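Side-chain contacts in iron-regulated ABC transporter siderophore-binding protein SirA (Staphylococcus aureus subsp. aureus, PDB 3MWF), which binds the siderophore staphyloferrin B together with its ferric iron and probably hands it to an ABC transporter for iron uptake: residues A[166-170]-A[171-175]; A[178-181]-A[182-186]; A[264-268]-A[269-273]; A[275-278]-A[279-283]. One frame throughout, in Å; residues are numbered along the deposited sequence.

Interaction 1: residues A[166-170]-A[171-175]; sequences VNFRA and DHTRI. With SE8 (5-[(2-{[(3S)-5-{[(2S)-2-amino-2-carboxyethyl]amino}-3-carboxy-3-hydroxy-5-oxopentanoyl]amino}ethyl)amino]-2,5-dioxopentanoic acid), chain C.
Asn167 and Arg174 form an antiparallel hydrogen-bonded pair, N to O both ways, with Arg174 N to Asn167 O at 2.8 Å; Val166-Ile175 and Phe168-Thr173 are the non-hydrogen-bonded pairs beside it. Past them, Arg169 N reaches His172 O at 2.9 Å near the turn. On the face carrying Asn167 and Arg174, the Arg169 guanidinium lies flat on that of Arg174, centres 3.9 Å apart and planes 20° apart. Each is held at its edge: Arg169 NE meets a lone pair of Asn167 OD1 at 2.8 Å, and Arg174 NE gives its hydrogen to His172 NE2 at 2.9 Å, in the ring plane. From another edge of the imidazole, in its plane, ND1 donates to Asp171 OD1, and Arg169 CB sits over one ring face as a CH-pi contact. This beta hairpin, 163-168 with 173-176, thus presents two arginines to the anionic siderophore. Both terminal nitrogens of Arg169 converge on SE8 O22; Arg174 NH1 takes O25 at 2.8 Å and its NH2 takes O30 at 3.0 Å. On the other face, Val166 CG1 meets Thr173 CG2, while Thr173 OG1, buried without a polar partner, lies 3.3 Å from Phe168 CD1 at the ring edge.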
loop_
_atom_site.group_PDB
_atom_site.type_symbol
_atom_site.label_atom_id
_atom_site.label_comp_id
_atom_site.label_asym_id
_atom_site.label_seq_id
_atom_site.Cartn_x
_atom_site.Cartn_y
_atom_site.Cartn_z
ATOM N N VAL A 166 8.945 -5.124 -8.884
ATOM C CA VAL A 166 10.259 -4.448 -8.910
ATOM C C VAL A 166 9.994 -2.966 -9.061
ATOM O O VAL A 166 9.257 -2.556 -9.980
ATOM C CB VAL A 166 11.112 -4.955 -10.087
ATOM C CG1 VAL A 166 12.407 -4.157 -10.231
ATOM C CG2 VAL A 166 11.418 -6.485 -9.896
ATOM N N ASN A 167 10.602 -2.186 -8.172
ATOM C CA ASN A 167 10.400 -0.719 -8.140
ATOM C C ASN A 167 11.718 -0.026 -8.386
ATOM O O ASN A 167 12.667 -0.111 -7.572
ATOM C CB ASN A 167 9.800 -0.357 -6.769
ATOM C CG ASN A 167 9.956 1.122 -6.367
ATOM O OD1 ASN A 167 10.251 1.398 -5.199
ATOM N ND2 ASN A 167 9.759 2.063 -7.306
ATOM N N PHE A 168 11.803 0.672 -9.523
ATOM C CA PHE A 168 12.998 1.465 -9.789
ATOM C C PHE A 168 12.862 2.823 -9.100
ATOM O O PHE A 168 11.823 3.497 -9.251
ATOM C CB PHE A 168 13.222 1.629 -11.288
ATOM C CG PHE A 168 13.495 0.325 -11.969
ATOM C CD1 PHE A 168 14.620 -0.403 -11.606
ATOM C CD2 PHE A 168 12.617 -0.191 -12.910
ATOM C CE1 PHE A 168 14.895 -1.627 -12.185
ATOM C CE2 PHE A 168 12.894 -1.436 -13.528
ATOM C CZ PHE A 168 14.034 -2.156 -13.143
ATOM N N ARG A 169 13.879 3.184 -8.319
ATOM C CA ARG A 169 13.888 4.485 -7.606
ATOM C C ARG A 169 15.012 5.324 -8.179
ATOM O O ARG A 169 15.661 4.920 -9.136
ATOM C CB ARG A 169 14.083 4.279 -6.112
ATOM C CG ARG A 169 12.966 3.444 -5.456
ATOM C CD ARG A 169 12.504 4.082 -4.112
ATOM N NE ARG A 169 11.135 3.660 -3.873
ATOM C CZ ARG A 169 10.201 4.361 -3.277
ATOM N NH1 ARG A 169 10.422 5.614 -2.809
ATOM N NH2 ARG A 169 9.022 3.796 -3.164
ATOM N N ALA A 170 15.249 6.496 -7.605
ATOM C CA ALA A 170 16.251 7.409 -8.165
ATOM C C ALA A 170 17.702 6.904 -8.031
ATOM O O ALA A 170 18.563 7.223 -8.873
ATOM C CB ALA A 170 16.104 8.820 -7.492
ATOM N N ASP A 171 17.979 6.145 -6.967
ATOM C CA ASP A 171 19.366 5.780 -6.616
ATOM C C ASP A 171 19.484 4.326 -6.140
ATOM O O ASP A 171 20.519 3.929 -5.593
ATOM C CB ASP A 171 19.912 6.732 -5.535
ATOM C CG ASP A 171 19.057 6.729 -4.256
ATOM O OD1 ASP A 171 18.082 5.926 -4.147
ATOM O OD2 ASP A 171 19.339 7.555 -3.354
ATOM N N HIS A 172 18.423 3.539 -6.343
ATOM C CA HIS A 172 18.427 2.114 -5.981
ATOM C C HIS A 172 17.193 1.450 -6.557
ATOM O O HIS A 172 16.374 2.110 -7.191
ATOM C CB HIS A 172 18.524 1.888 -4.444
ATOM C CG HIS A 172 17.275 2.224 -3.673
ATOM N ND1 HIS A 172 16.897 3.523 -3.396
ATOM C CD2 HIS A 172 16.341 1.428 -3.086
ATOM C CE1 HIS A 172 15.780 3.517 -2.686
ATOM N NE2 HIS A 172 15.424 2.257 -2.477
ATOM N N THR A 173 17.058 0.147 -6.328
ATOM C CA THR A 173 15.918 -0.582 -6.816
ATOM C C THR A 173 15.346 -1.371 -5.639
ATOM O O THR A 173 16.097 -1.790 -4.765
ATOM C CB THR A 173 16.315 -1.519 -7.970
ATOM O OG1 THR A 173 16.772 -0.726 -9.082
ATOM C CG2 THR A 173 15.142 -2.392 -8.424
ATOM N N ARG A 174 14.035 -1.519 -5.587
ATOM C CA ARG A 174 13.406 -2.310 -4.523
ATOM C C ARG A 174 12.627 -3.505 -5.052
ATOM O O ARG A 174 12.156 -3.493 -6.179
ATOM C CB ARG A 174 12.438 -1.430 -3.725
ATOM C CG ARG A 174 13.181 -0.362 -2.872
ATOM C CD ARG A 174 12.136 0.530 -2.238
ATOM N NE ARG A 174 12.787 1.600 -1.463
ATOM C CZ ARG A 174 12.137 2.315 -0.546
ATOM N NH1 ARG A 174 10.828 2.118 -0.363
ATOM N NH2 ARG A 174 12.785 3.271 0.140
ATOM N N ILE A 175 12.484 -4.536 -4.225
ATOM C CA ILE A 175 11.469 -5.566 -4.531
ATOM C C ILE A 175 10.431 -5.477 -3.438
ATOM O O ILE A 175 10.781 -5.572 -2.256
ATOM C CB ILE A 175 12.074 -7.009 -4.522
ATOM C CG1 ILE A 175 13.241 -7.077 -5.501
ATOM C CG2 ILE A 175 10.946 -8.034 -4.813
ATOM C CD1 ILE A 175 14.063 -8.451 -5.395
HETATM C C1 SE8 C . 9.381 7.788 2.517
HETATM C C2 SE8 C . 9.719 7.618 1.062
HETATM C C3 SE8 C . 8.565 8.072 0.182
HETATM N N4 SE8 C . 7.380 7.232 0.322
HETATM C C5 SE8 C . 7.145 6.216 -0.483
HETATM C C6 SE8 C . 5.977 5.328 -0.132
HETATM C C7 SE8 C . 6.383 4.278 0.903
HETATM C C8 SE8 C . 5.113 3.527 1.343
HETATM C C9 SE8 C . 5.375 2.297 2.210
HETATM N N10 SE8 C . 6.393 2.342 3.066
HETATM C C11 SE8 C . 6.634 1.200 3.918
HETATM C C12 SE8 C . 6.507 1.579 5.383
HETATM N N13 SE8 C . 7.165 0.620 6.259
HETATM C C14 SE8 C . 8.502 0.630 6.544
HETATM C C15 SE8 C . 9.303 1.875 6.298
HETATM C C16 SE8 C . 9.577 1.803 4.817
HETATM C C17 SE8 C . 9.682 3.116 4.106
HETATM C C18 SE8 C . 10.930 3.281 3.379
HETATM O O19 SE8 C . 9.389 8.951 3.000
HETATM O O20 SE8 C . 9.159 6.765 3.195
HETATM N N21 SE8 C . 10.045 6.201 0.808
HETATM O O22 SE8 C . 7.809 5.958 -1.468
HETATM C C23 SE8 C . 7.434 3.349 0.322
HETATM O O24 SE8 C . 7.089 2.463 -0.498
HETATM O O25 SE8 C . 8.633 3.467 0.681
HETATM O O26 SE8 C . 7.010 4.945 2.013
HETATM O O27 SE8 C . 4.639 1.321 2.108
HETATM O O28 SE8 C . 9.093 -0.347 6.966
HETATM O O29 SE8 C . 8.746 3.917 4.019
HETATM O O30 SE8 C . 10.942 4.040 2.415
HETATM O O31 SE8 C . 11.946 2.620 3.712
#

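Interaction 2: residues A[178-181]-A[182-186]; sequences GGYA and GEILN
Tyr180 and Ile184 meet one turn apart at the start of helix 179-187. Ile184 CD1 sits over one face of the phenol ring, 3.8 Å from its centroid, displaced toward the rim, with CE2 of Tyr180 3.5 Å from Ile184 CD1. It is a CH-pi contact between side chains that cross at a slant. The tyrosine reaches it with CG trans to the backbone N (chi1 -173°), and the isoleucine extends its CG1 branch back along the helix, so that CD1 also rests against Tyr180 O.

The backbone beneath is that of a first helical turn. Glu183 N binds Gly179 O at 3.0 Å and Leu185 N binds Ala181 O at 2.9 Å, but the bond from Ile184 N to Tyr180 O between them is stretched to 3.4 Å and weak. Gly182 packs its CA closely against Gly178 O, an approach that its lack of a side chain permits, and Gly179, at the head of the turn, has positive phi.

Further out, the phenol OH is hydrogen-bonded to Gly276 O, and the same side chain touches Asn272 and Phe114 of the siderophore pocket; its nearest approach to the ligand is about 6 Å, which makes it a second-shell residue. Glu183 carries its carboxylate toward Lys115, with which OE2 forms a salt bridge. A water bridges the carboxylate back to the helix start: it accepts from Gly179 N at 3.0 Å and donates to Glu183 OE2 at 2.6 Å.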
loop_
_atom_site.group_PDB
_atom_site.type_symbol
_atom_site.label_atom_id
_atom_site.label_comp_id
_atom_site.label_asym_id
_atom_site.label_seq_id
_atom_site.Cartn_x
_atom_site.Cartn_y
_atom_site.Cartn_z
ATOM N N GLY A 178 6.759 -8.346 0.160
ATOM C CA GLY A 178 5.555 -8.004 0.887
ATOM C C GLY A 178 5.225 -6.561 0.535
ATOM O O GLY A 178 5.222 -6.165 -0.644
ATOM N N GLY A 179 4.985 -5.755 1.549
ATOM C CA GLY A 179 4.523 -4.407 1.284
ATOM C C GLY A 179 3.142 -4.421 0.637
ATOM O O GLY A 179 2.448 -5.456 0.615
ATOM N N TYR A 180 2.721 -3.269 0.128
ATOM C CA TYR A 180 1.344 -3.149 -0.338
ATOM C C TYR A 180 1.008 -4.166 -1.430
ATOM O O TYR A 180 0.048 -4.950 -1.260
ATOM C CB TYR A 180 1.076 -1.739 -0.887
ATOM C CG TYR A 180 -0.384 -1.567 -1.202
ATOM C CD1 TYR A 180 -1.328 -1.437 -0.160
ATOM C CD2 TYR A 180 -0.834 -1.560 -2.529
ATOM C CE1 TYR A 180 -2.674 -1.307 -0.449
ATOM C CE2 TYR A 180 -2.209 -1.430 -2.812
ATOM C CZ TYR A 180 -3.097 -1.307 -1.775
ATOM O OH TYR A 180 -4.436 -1.149 -2.021
ATOM N N ALA A 181 1.743 -4.115 -2.548
ATOM C CA ALA A 181 1.392 -4.972 -3.691
ATOM C C ALA A 181 1.819 -6.406 -3.432
ATOM O O ALA A 181 1.102 -7.323 -3.781
ATOM C CB ALA A 181 2.014 -4.464 -4.998
ATOM N N GLY A 182 2.968 -6.595 -2.784
ATOM C CA GLY A 182 3.428 -7.970 -2.489
ATOM C C GLY A 182 2.467 -8.789 -1.631
ATOM O O GLY A 182 2.263 -10.001 -1.874
ATOM N N GLU A 183 1.870 -8.157 -0.623
ATOM C CA GLU A 183 0.862 -8.860 0.169
ATOM C C GLU A 183 -0.418 -9.175 -0.608
ATOM O O GLU A 183 -0.992 -10.251 -0.420
ATOM C CB GLU A 183 0.517 -8.119 1.458
ATOM C CG GLU A 183 1.716 -8.060 2.439
ATOM C CD GLU A 183 1.289 -7.768 3.869
ATOM O OE1 GLU A 183 0.096 -7.623 4.177
ATOM O OE2 GLU A 183 2.166 -7.715 4.736
ATOM N N ILE A 184 -0.871 -8.243 -1.455
ATOM C CA ILE A 184 -2.045 -8.494 -2.290
ATOM C C ILE A 184 -1.786 -9.634 -3.274
ATOM O O ILE A 184 -2.613 -10.541 -3.394
ATOM C CB ILE A 184 -2.503 -7.215 -2.996
ATOM C CG1 ILE A 184 -3.091 -6.272 -1.935
ATOM C CG2 ILE A 184 -3.603 -7.536 -4.052
ATOM C CD1 ILE A 184 -3.199 -4.810 -2.424
ATOM N N LEU A 185 -0.630 -9.620 -3.935
ATOM C CA LEU A 185 -0.310 -10.735 -4.832
ATOM C C LEU A 185 -0.307 -12.053 -4.059
ATOM O O LEU A 185 -0.737 -13.084 -4.602
ATOM C CB LEU A 185 1.015 -10.543 -5.576
ATOM C CG LEU A 185 1.101 -9.350 -6.519
ATOM C CD1 LEU A 185 2.420 -9.394 -7.258
ATOM C CD2 LEU A 185 -0.106 -9.296 -7.473
ATOM N N ASN A 186 0.239 -12.041 -2.843
ATOM C CA ASN A 186 0.209 -13.240 -2.001
ATOM C C ASN A 186 -1.256 -13.706 -1.736
ATOM O O ASN A 186 -1.578 -14.903 -1.834
ATOM C CB ASN A 186 0.947 -13.004 -0.666
ATOM C CG ASN A 186 1.252 -14.317 0.059
ATOM O OD1 ASN A 186 0.564 -14.709 1.019
ATOM N ND2 ASN A 186 2.253 -15.006 -0.414
HETATM O O HOH W 1 4.637 -7.394 4.033
#

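Interaction 3: residues A[264-268]-A[269-273]; sequences DDLDE and ITWNL. With SE8 (5-[(2-{[(3S)-5-{[(2S)-2-amino-2-carboxyethyl]amino}-3-carboxy-3-hydroxy-5-oxopentanoyl]amino}ethyl)amino]-2,5-dioxopentanoic acid), chain C.
Leu266 lies across the indole of Trp271, with CD1 over the middle of the six-membered ring, 3.8 Å from its centroid and 12° off the normal, a CH-pi contact. Leu266 CB covers the pyrrole end of the same face, 3.7 Å from Trp271 CD1. The motif is a helix N-terminus: Asp267 is the N-cap of helix 268-273. Its CG stands trans to the backbone N (chi1 -164°), which swings OD1 round to accept from Ile269 N at 2.9 Å through the anti lone pair. The aspartate and isoleucine side chains then run alongside each other, Ile269 CB against OD1. Asp267 O meets the indole at its edge, in plane, while also accepting from Trp271 N; NE1 is hydrogen-bonded to Asp286 OD2 of helix 277-290, which sets the rotation of the ring that Leu266 covers.

Glu268 lays its carboxylate end against Leu273 CD1, with OE1 hydrogen-bonded to Ser228 OG. The helix widens here into a pi-type turn: Glu268 O accepts from Leu273 N in the carbonyl plane and from Asn272 N, which comes from above that plane, both at 2.9 Å. This widened turn carries two consecutive pocket residues. Leu273 CD2 packs on the siderophore, 3.9 Å from SE8 C6, and Asn272 ND2 donates a nearly straight bond to the carboxylate oxygen SE8 O24 at 2.8 Å.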
loop_
_atom_site.group_PDB
_atom_site.type_symbol
_atom_site.label_atom_id
_atom_site.label_comp_id
_atom_site.label_asym_id
_atom_site.label_seq_id
_atom_site.Cartn_x
_atom_site.Cartn_y
_atom_site.Cartn_z
ATOM N N ASP A 264 4.990 -3.265 -17.565
ATOM C CA ASP A 264 5.762 -2.053 -17.413
ATOM C C ASP A 264 4.804 -0.899 -17.174
ATOM O O ASP A 264 3.614 -1.051 -17.355
ATOM C CB ASP A 264 6.537 -1.789 -18.715
ATOM C CG ASP A 264 7.932 -1.337 -18.457
ATOM O OD1 ASP A 264 8.182 -0.775 -17.360
ATOM O OD2 ASP A 264 8.795 -1.546 -19.354
ATOM N N ASP A 265 5.333 0.257 -16.798
ATOM C CA ASP A 265 4.485 1.438 -16.530
ATOM C C ASP A 265 3.133 1.148 -15.857
ATOM O O ASP A 265 2.056 1.356 -16.413
ATOM C CB ASP A 265 4.278 2.263 -17.789
ATOM C CG ASP A 265 5.174 3.466 -17.824
ATOM O OD1 ASP A 265 6.374 3.292 -18.165
ATOM O OD2 ASP A 265 4.684 4.570 -17.495
ATOM N N LEU A 266 3.223 0.613 -14.662
ATOM C CA LEU A 266 2.068 0.429 -13.823
ATOM C C LEU A 266 1.863 1.736 -13.073
ATOM O O LEU A 266 2.822 2.466 -12.864
ATOM C CB LEU A 266 2.371 -0.692 -12.846
ATOM C CG LEU A 266 2.671 -2.030 -13.521
ATOM C CD1 LEU A 266 3.127 -3.005 -12.459
ATOM C CD2 LEU A 266 1.419 -2.542 -14.226
ATOM N N ASP A 267 0.634 2.012 -12.668
ATOM C CA ASP A 267 0.344 3.248 -11.940
ATOM C C ASP A 267 0.873 3.119 -10.521
ATOM O O ASP A 267 0.368 2.294 -9.754
ATOM C CB ASP A 267 -1.166 3.485 -11.888
ATOM C CG ASP A 267 -1.499 4.894 -11.514
ATOM O OD1 ASP A 267 -0.950 5.433 -10.518
ATOM O OD2 ASP A 267 -2.280 5.509 -12.248
ATOM N N GLU A 268 1.866 3.929 -10.173
ATOM C CA GLU A 268 2.436 3.882 -8.800
ATOM C C GLU A 268 1.401 4.126 -7.697
ATOM O O GLU A 268 1.581 3.654 -6.567
ATOM C CB GLU A 268 3.607 4.872 -8.643
ATOM C CG GLU A 268 3.168 6.353 -8.837
ATOM C CD GLU A 268 4.294 7.348 -8.704
ATOM O OE1 GLU A 268 5.280 7.145 -7.973
ATOM O OE2 GLU A 268 4.192 8.394 -9.361
ATOM N N ILE A 269 0.333 4.880 -8.000
ATOM C CA ILE A 269 -0.664 5.189 -6.958
ATOM C C ILE A 269 -1.444 3.934 -6.587
ATOM O O ILE A 269 -1.558 3.590 -5.413
ATOM C CB ILE A 269 -1.601 6.333 -7.406
ATOM C CG1 ILE A 269 -0.759 7.578 -7.644
ATOM C CG2 ILE A 269 -2.686 6.590 -6.351
ATOM C CD1 ILE A 269 -1.561 8.712 -8.341
ATOM N N THR A 270 -1.913 3.228 -7.612
ATOM C CA THR A 270 -2.595 1.940 -7.419
ATOM C C THR A 270 -1.683 0.884 -6.783
ATOM O O THR A 270 -2.100 0.148 -5.877
ATOM C CB THR A 270 -3.093 1.432 -8.762
ATOM O OG1 THR A 270 -4.111 2.331 -9.199
ATOM C CG2 THR A 270 -3.712 0.008 -8.658
ATOM N N TRP A 271 -0.456 0.814 -7.295
ATOM C CA TRP A 271 0.443 -0.276 -6.963
ATOM C C TRP A 271 1.196 -0.102 -5.660
ATOM O O TRP A 271 1.732 -1.086 -5.132
ATOM C CB TRP A 271 1.401 -0.579 -8.124
ATOM C CG TRP A 271 0.709 -1.409 -9.176
ATOM C CD1 TRP A 271 -0.186 -0.965 -10.126
ATOM C CD2 TRP A 271 0.799 -2.826 -9.331
ATOM N NE1 TRP A 271 -0.645 -2.036 -10.873
ATOM C CE2 TRP A 271 -0.062 -3.188 -10.398
ATOM C CE3 TRP A 271 1.523 -3.833 -8.665
ATOM C CZ2 TRP A 271 -0.200 -4.519 -10.832
ATOM C CZ3 TRP A 271 1.388 -5.157 -9.090
ATOM C CH2 TRP A 271 0.533 -5.489 -10.175
ATOM N N ASN A 272 1.265 1.130 -5.134
ATOM C CA ASN A 272 1.954 1.311 -3.871
ATOM C C ASN A 272 1.549 2.524 -3.037
ATOM O O ASN A 272 1.439 2.430 -1.794
ATOM C CB ASN A 272 3.480 1.403 -4.087
ATOM C CG ASN A 272 4.228 1.301 -2.777
ATOM O OD1 ASN A 272 3.999 0.366 -1.996
ATOM N ND2 ASN A 272 5.116 2.254 -2.526
ATOM N N LEU A 273 1.369 3.668 -3.690
ATOM C CA LEU A 273 1.303 4.910 -2.871
ATOM C C LEU A 273 0.017 5.097 -2.099
ATOM O O LEU A 273 0.072 5.581 -0.959
ATOM C CB LEU A 273 1.589 6.147 -3.723
ATOM C CG LEU A 273 2.954 6.184 -4.405
ATOM C CD1 LEU A 273 3.103 7.460 -5.274
ATOM C CD2 LEU A 273 4.189 6.011 -3.480
HETATM C C1 SE8 C . 9.381 7.788 2.517
HETATM C C2 SE8 C . 9.719 7.618 1.062
HETATM C C3 SE8 C . 8.565 8.072 0.182
HETATM N N4 SE8 C . 7.380 7.232 0.322
HETATM C C5 SE8 C . 7.145 6.216 -0.483
HETATM C C6 SE8 C . 5.977 5.328 -0.132
HETATM C C7 SE8 C . 6.383 4.278 0.903
HETATM C C8 SE8 C . 5.113 3.527 1.343
HETATM C C9 SE8 C . 5.375 2.297 2.210
HETATM N N10 SE8 C . 6.393 2.342 3.066
HETATM C C11 SE8 C . 6.634 1.200 3.918
HETATM C C12 SE8 C . 6.507 1.579 5.383
HETATM N N13 SE8 C . 7.165 0.620 6.259
HETATM C C14 SE8 C . 8.502 0.630 6.544
HETATM C C15 SE8 C . 9.303 1.875 6.298
HETATM C C16 SE8 C . 9.577 1.803 4.817
HETATM C C17 SE8 C . 9.682 3.116 4.106
HETATM C C18 SE8 C . 10.930 3.281 3.379
HETATM O O19 SE8 C . 9.389 8.951 3.000
HETATM O O20 SE8 C . 9.159 6.765 3.195
HETATM N N21 SE8 C . 10.045 6.201 0.808
HETATM O O22 SE8 C . 7.809 5.958 -1.468
HETATM C C23 SE8 C . 7.434 3.349 0.322
HETATM O O24 SE8 C . 7.089 2.463 -0.498
HETATM O O25 SE8 C . 8.633 3.467 0.681
HETATM O O26 SE8 C . 7.010 4.945 2.013
HETATM O O27 SE8 C . 4.639 1.321 2.108
HETATM O O28 SE8 C . 9.093 -0.347 6.966
HETATM O O29 SE8 C . 8.746 3.917 4.019
HETATM O O30 SE8 C . 10.942 4.040 2.415
HETATM O O31 SE8 C . 11.946 2.620 3.712
#

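Interaction 4: residues A[275-278]-A[279-283]; sequences GGYK and SSLKL
Tyr277 O is gripped by two donors of one residue: Ser280 OG gives it a 2.8 Å bond in the carbonyl plane, on a lone pair, and Ser280 N adds a weak one at 3.1 Å. The serine hydroxyl folds back over its own backbone to do this, OG lying between N and the carbonyl carbon (chi1 74°). This is the first turn of helix 277-290, entered from Gly275, the first residue to leave the preceding helix, with positive phi. One residue on, Lys278 O accepts from Lys282 N at 3.3 Å, a long but straight bond.

On the flank of the turn Leu281 comes up to the Tyr277 ring. Leu281 CD1 lies 3.7 Å from Tyr277 CE2 and equally near OH, and meets the ring obliquely. The phenol OH is hydrogen-bonded to Leu136 O and Lys139 NZ of helix 130-155, against which Leu281 also packs, so both side chains of the pair lie against that helix. Asp33 OD1 accepts from Lys278 N and, weakly, from Tyr277 N. At the head of the helix a water accepts from Ser279 N at 3.0 Å and, more weakly, from Gly276 N at 3.1 Å.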
loop_
_atom_site.group_PDB
_atom_site.type_symbol
_atom_site.label_atom_id
_atom_site.label_comp_id
_atom_site.label_asym_id
_atom_site.label_seq_id
_atom_site.Cartn_x
_atom_site.Cartn_y
_atom_site.Cartn_z
ATOM N N GLY A 275 -2.089 2.927 -0.829
ATOM C CA GLY A 275 -1.935 2.116 0.378
ATOM C C GLY A 275 -3.212 1.591 0.984
ATOM O O GLY A 275 -3.184 1.027 2.083
ATOM N N GLY A 276 -4.339 1.738 0.269
ATOM C CA GLY A 276 -5.631 1.667 0.941
ATOM C C GLY A 276 -6.551 0.586 0.441
ATOM O O GLY A 276 -6.131 -0.350 -0.266
ATOM N N TYR A 277 -7.827 0.749 0.803
ATOM C CA TYR A 277 -8.861 -0.190 0.422
ATOM C C TYR A 277 -9.225 -0.065 -1.045
ATOM O O TYR A 277 -9.231 -1.062 -1.780
ATOM C CB TYR A 277 -10.111 -0.001 1.281
ATOM C CG TYR A 277 -11.175 -0.970 0.843
ATOM C CD1 TYR A 277 -11.119 -2.295 1.233
ATOM C CD2 TYR A 277 -12.177 -0.571 -0.060
ATOM C CE1 TYR A 277 -12.071 -3.229 0.784
ATOM C CE2 TYR A 277 -13.125 -1.493 -0.510
ATOM C CZ TYR A 277 -13.060 -2.800 -0.088
ATOM O OH TYR A 277 -14.010 -3.695 -0.530
ATOM N N LYS A 278 -9.506 1.159 -1.487
ATOM C CA LYS A 278 -9.941 1.351 -2.881
ATOM C C LYS A 278 -8.925 0.839 -3.910
ATOM O O LYS A 278 -9.312 0.226 -4.914
ATOM C CB LYS A 278 -10.295 2.820 -3.147
ATOM C CG LYS A 278 -11.604 3.190 -2.479
ATOM C CD LYS A 278 -11.914 4.642 -2.689
ATOM C CE LYS A 278 -13.317 4.954 -2.137
ATOM N NZ LYS A 278 -14.431 4.476 -3.043
ATOM N N SER A 279 -7.630 1.065 -3.669
ATOM C CA SER A 279 -6.605 0.622 -4.615
ATOM C C SER A 279 -6.483 -0.880 -4.699
ATOM O O SER A 279 -6.019 -1.397 -5.710
ATOM C CB SER A 279 -5.218 1.151 -4.247
ATOM O OG SER A 279 -5.146 2.537 -4.432
ATOM N N SER A 280 -6.843 -1.573 -3.622
ATOM C CA SER A 280 -6.724 -3.056 -3.617
ATOM C C SER A 280 -7.607 -3.639 -4.724
ATOM O O SER A 280 -7.150 -4.471 -5.530
ATOM C CB SER A 280 -7.025 -3.683 -2.233
ATOM O OG SER A 280 -8.405 -3.694 -1.889
ATOM N N LEU A 281 -8.843 -3.135 -4.802
ATOM C CA LEU A 281 -9.776 -3.587 -5.828
ATOM C C LEU A 281 -9.280 -3.179 -7.211
ATOM O O LEU A 281 -9.330 -3.970 -8.170
ATOM C CB LEU A 281 -11.176 -3.010 -5.540
ATOM C CG LEU A 281 -11.717 -3.308 -4.133
ATOM C CD1 LEU A 281 -13.114 -2.681 -3.977
ATOM C CD2 LEU A 281 -11.794 -4.818 -3.849
ATOM N N LYS A 282 -8.773 -1.950 -7.322
ATOM C CA LYS A 282 -8.176 -1.496 -8.566
ATOM C C LYS A 282 -6.950 -2.294 -9.028
ATOM O O LYS A 282 -6.769 -2.523 -10.215
ATOM C CB LYS A 282 -7.853 -0.010 -8.474
ATOM C CG LYS A 282 -7.450 0.613 -9.774
ATOM C CD LYS A 282 -8.699 1.000 -10.555
ATOM C CE LYS A 282 -8.347 1.957 -11.663
ATOM N NZ LYS A 282 -7.714 1.206 -12.783
ATOM N N LEU A 283 -6.091 -2.675 -8.091
ATOM C CA LEU A 283 -4.916 -3.475 -8.426
ATOM C C LEU A 283 -5.344 -4.824 -9.037
ATOM O O LEU A 283 -4.836 -5.221 -10.097
ATOM C CB LEU A 283 -4.009 -3.638 -7.186
ATOM C CG LEU A 283 -2.599 -4.202 -7.401
ATOM C CD1 LEU A 283 -1.704 -3.897 -6.190
ATOM C CD2 LEU A 283 -2.629 -5.718 -7.659
HETATM O O HOH W 2 -6.160 2.964 -1.917
#

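How the interactions relate
Interactions 1 and 3 share the siderophore: the arginine pair of 166-175 and the asparagine of 269-273 reach neighbouring oxygens of SE8, and they touch where Arg169 NH2 lies 4.2 Å from Asn272 ND2. Interactions 2, 3 and 4 cluster on one side of the ligand, with centres 11 to 13 Å apart, interaction 3 lining the pocket and the other two packed behind it. Tyr180 is the hub: its CE1 lies 3.3 Å from Gly275 C of interaction 4, and its CE2 packs 3.4 Å from Thr270 O of interaction 3. Thr270 in turn packs on Leu283 and Lys282. Interaction 1 leads into interaction 2 through the end of strand 173-176, yet its nearest atoms stay about 11 Å from interaction 4.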